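Local coordinates for metallopeptidase containing co-catalytic metalloactive site (Shewanella denitrificans OS217, PDB 3B2Y), which probably acts as a zinc-dependent metallocarboxypeptidase-like hydrolase of the M14 family, here with a nickel ion bound in its metal site, at residues Leu167-Asp172 with Gln258-Ala263. Residues are numbered along the deposited sequence; the frame is centred on the assembly and turned at random. Where two conformers were deposited one is given.
Sequences LTCHED and QANSAA. With NI (nickel (II) ion), chain C.
Asn260, the first residue of the helical segment 258-263 to touch strand 167-172, sends its amide across to Cys169. Its CB points toward the strand, and CG, anti to the carbonyl carbon (chi1 -85°), brings OD1 to 3.3 Å from Cys169 CB. A water then bridges the two segments: it donates to Asn260 OD1 over 2.7 Å and to His170 O over the same 2.7 Å, satisfying two acceptors that could not bond to each other. The other end of the amide is held too, since ND2 donates to Arg256 O and is also bonded to Thr247 OG1. The helix packs on the mixed central sheet of the M14 carboxypeptidase fold; the axes of segments 258-263 and 167-172 run nearly antiparallel (159°), 9.6 Å apart at their closest. Leu167 and Cys169 point to the helix, whereas His170 points away and binds nickel through ND1 at 2.2 Å, beside His76 and Glu79. One turn on from Asn260, Ala263 presents a small methyl toward the strand, and its carbonyl oxygen O lies 3.9 Å from CD2 of Leu167, whose isobutyl group also packs against Met264 and Phe267.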
loop_
_atom_site.group_PDB
_atom_site.type_symbol
_atom_site.label_atom_id
_atom_site.label_comp_id
_atom_site.label_asym_id
_atom_site.label_seq_id
_atom_site.Cartn_x
_atom_site.Cartn_y
_atom_site.Cartn_z
ATOM N N LEU A 167 -0.666 -3.705 -5.555
ATOM C CA LEU A 167 -1.653 -2.994 -4.755
ATOM C C LEU A 167 -0.889 -2.127 -3.769
ATOM O O LEU A 167 0.019 -2.573 -3.116
ATOM C CB LEU A 167 -2.522 -3.958 -3.975
ATOM C CG LEU A 167 -3.522 -3.436 -2.937
ATOM C CD1 LEU A 167 -4.621 -2.606 -3.575
ATOM C CD2 LEU A 167 -4.139 -4.581 -2.103
ATOM N N THR A 168 -1.235 -0.851 -3.775
ATOM C CA THR A 168 -0.826 0.103 -2.764
ATOM C C THR A 168 -2.033 0.442 -1.892
ATOM O O THR A 168 -3.222 0.631 -2.378
ATOM C CB THR A 168 -0.256 1.418 -3.373
ATOM O OG1 THR A 168 -1.244 2.033 -4.195
ATOM C CG2 THR A 168 0.918 1.163 -4.240
ATOM N N CYS A 169 -1.748 0.518 -0.600
ATOM C CA CYS A 169 -2.785 0.755 0.382
ATOM C C CYS A 169 -2.588 2.117 0.978
ATOM O O CYS A 169 -1.716 2.307 1.847
ATOM C CB CYS A 169 -2.693 -0.310 1.465
ATOM S SG CYS A 169 -3.291 -1.896 0.717
ATOM N N HIS A 170 -3.384 3.041 0.483
ATOM C CA HIS A 170 -3.478 4.392 0.970
ATOM C C HIS A 170 -4.739 4.742 1.785
ATOM O O HIS A 170 -5.700 3.968 1.944
ATOM C CB HIS A 170 -3.391 5.359 -0.235
ATOM C CG HIS A 170 -2.020 5.422 -0.869
ATOM N ND1 HIS A 170 -1.241 6.568 -0.884
ATOM C CD2 HIS A 170 -1.323 4.487 -1.551
ATOM C CE1 HIS A 170 -0.099 6.307 -1.502
ATOM N NE2 HIS A 170 -0.131 5.059 -1.933
ATOM N N GLU A 171 -4.748 5.962 2.277
ATOM C CA GLU A 171 -5.933 6.483 2.902
ATOM C C GLU A 171 -6.147 7.906 2.452
ATOM O O GLU A 171 -5.206 8.630 2.133
ATOM C CB GLU A 171 -5.835 6.476 4.422
ATOM C CG GLU A 171 -5.402 5.173 5.126
ATOM C CD GLU A 171 -5.930 5.134 6.572
ATOM O OE1 GLU A 171 -7.134 4.800 6.733
ATOM O OE2 GLU A 171 -5.136 5.400 7.541
ATOM N N ASP A 172 -7.377 8.320 2.498
ATOM C CA ASP A 172 -7.717 9.705 2.242
ATOM C C ASP A 172 -8.194 10.277 3.580
ATOM O O ASP A 172 -9.347 10.057 4.019
ATOM C CB ASP A 172 -8.744 9.793 1.140
ATOM C CG ASP A 172 -8.964 11.234 0.654
ATOM O OD1 ASP A 172 -8.849 12.151 1.495
ATOM O OD2 ASP A 172 -9.261 11.421 -0.554
ATOM N N GLN A 258 -8.904 -3.260 9.291
ATOM C CA GLN A 258 -9.648 -4.400 8.777
ATOM C C GLN A 258 -9.942 -4.309 7.284
ATOM O O GLN A 258 -9.779 -5.294 6.573
ATOM C CB GLN A 258 -10.941 -4.624 9.587
ATOM C CG GLN A 258 -10.638 -5.148 10.981
ATOM C CD GLN A 258 -11.836 -5.024 11.934
ATOM O OE1 GLN A 258 -12.705 -4.152 11.777
ATOM N NE2 GLN A 258 -11.891 -5.916 12.909
ATOM N N ALA A 259 -10.377 -3.144 6.818
ATOM C CA ALA A 259 -10.685 -2.913 5.430
ATOM C C ALA A 259 -9.445 -3.059 4.518
ATOM O O ALA A 259 -9.540 -3.673 3.448
ATOM C CB ALA A 259 -11.350 -1.537 5.230
ATOM N N ASN A 260 -8.336 -2.462 4.921
ATOM C CA ASN A 260 -7.022 -2.629 4.233
ATOM C C ASN A 260 -6.608 -4.099 4.104
ATOM O O ASN A 260 -6.275 -4.571 3.003
ATOM C CB ASN A 260 -5.948 -1.842 4.962
ATOM C CG ASN A 260 -5.904 -0.379 4.514
ATOM O OD1 ASN A 260 -5.302 -0.055 3.493
ATOM N ND2 ASN A 260 -6.538 0.495 5.264
ATOM N N SER A 261 -6.713 -4.819 5.199
ATOM C CA SER A 261 -6.414 -6.248 5.223
ATOM C C SER A 261 -7.331 -7.023 4.263
ATOM O O SER A 261 -6.879 -7.933 3.585
ATOM C CB SER A 261 -6.518 -6.767 6.676
ATOM O OG SER A 261 -6.118 -8.130 6.762
ATOM N N ALA A 262 -8.618 -6.619 4.209
ATOM C CA ALA A 262 -9.629 -7.211 3.308
ATOM C C ALA A 262 -9.353 -6.927 1.842
ATOM O O ALA A 262 -9.523 -7.865 1.051
ATOM C CB ALA A 262 -11.041 -6.720 3.673
ATOM N N ALA A 263 -8.978 -5.675 1.493
ATOM C CA ALA A 263 -8.477 -5.305 0.117
ATOM C C ALA A 263 -7.325 -6.174 -0.311
ATOM O O ALA A 263 -7.310 -6.681 -1.448
ATOM C CB ALA A 263 -8.087 -3.850 -0.005
HETATM NI NI NI C . -1.717 8.484 0.165
HETATM O O HOH W 1 -6.342 1.414 1.428
HETATM O O HOH W 2 -3.943 8.901 -0.249
HETATM O O HOH W 3 -2.124 9.564 -1.235
#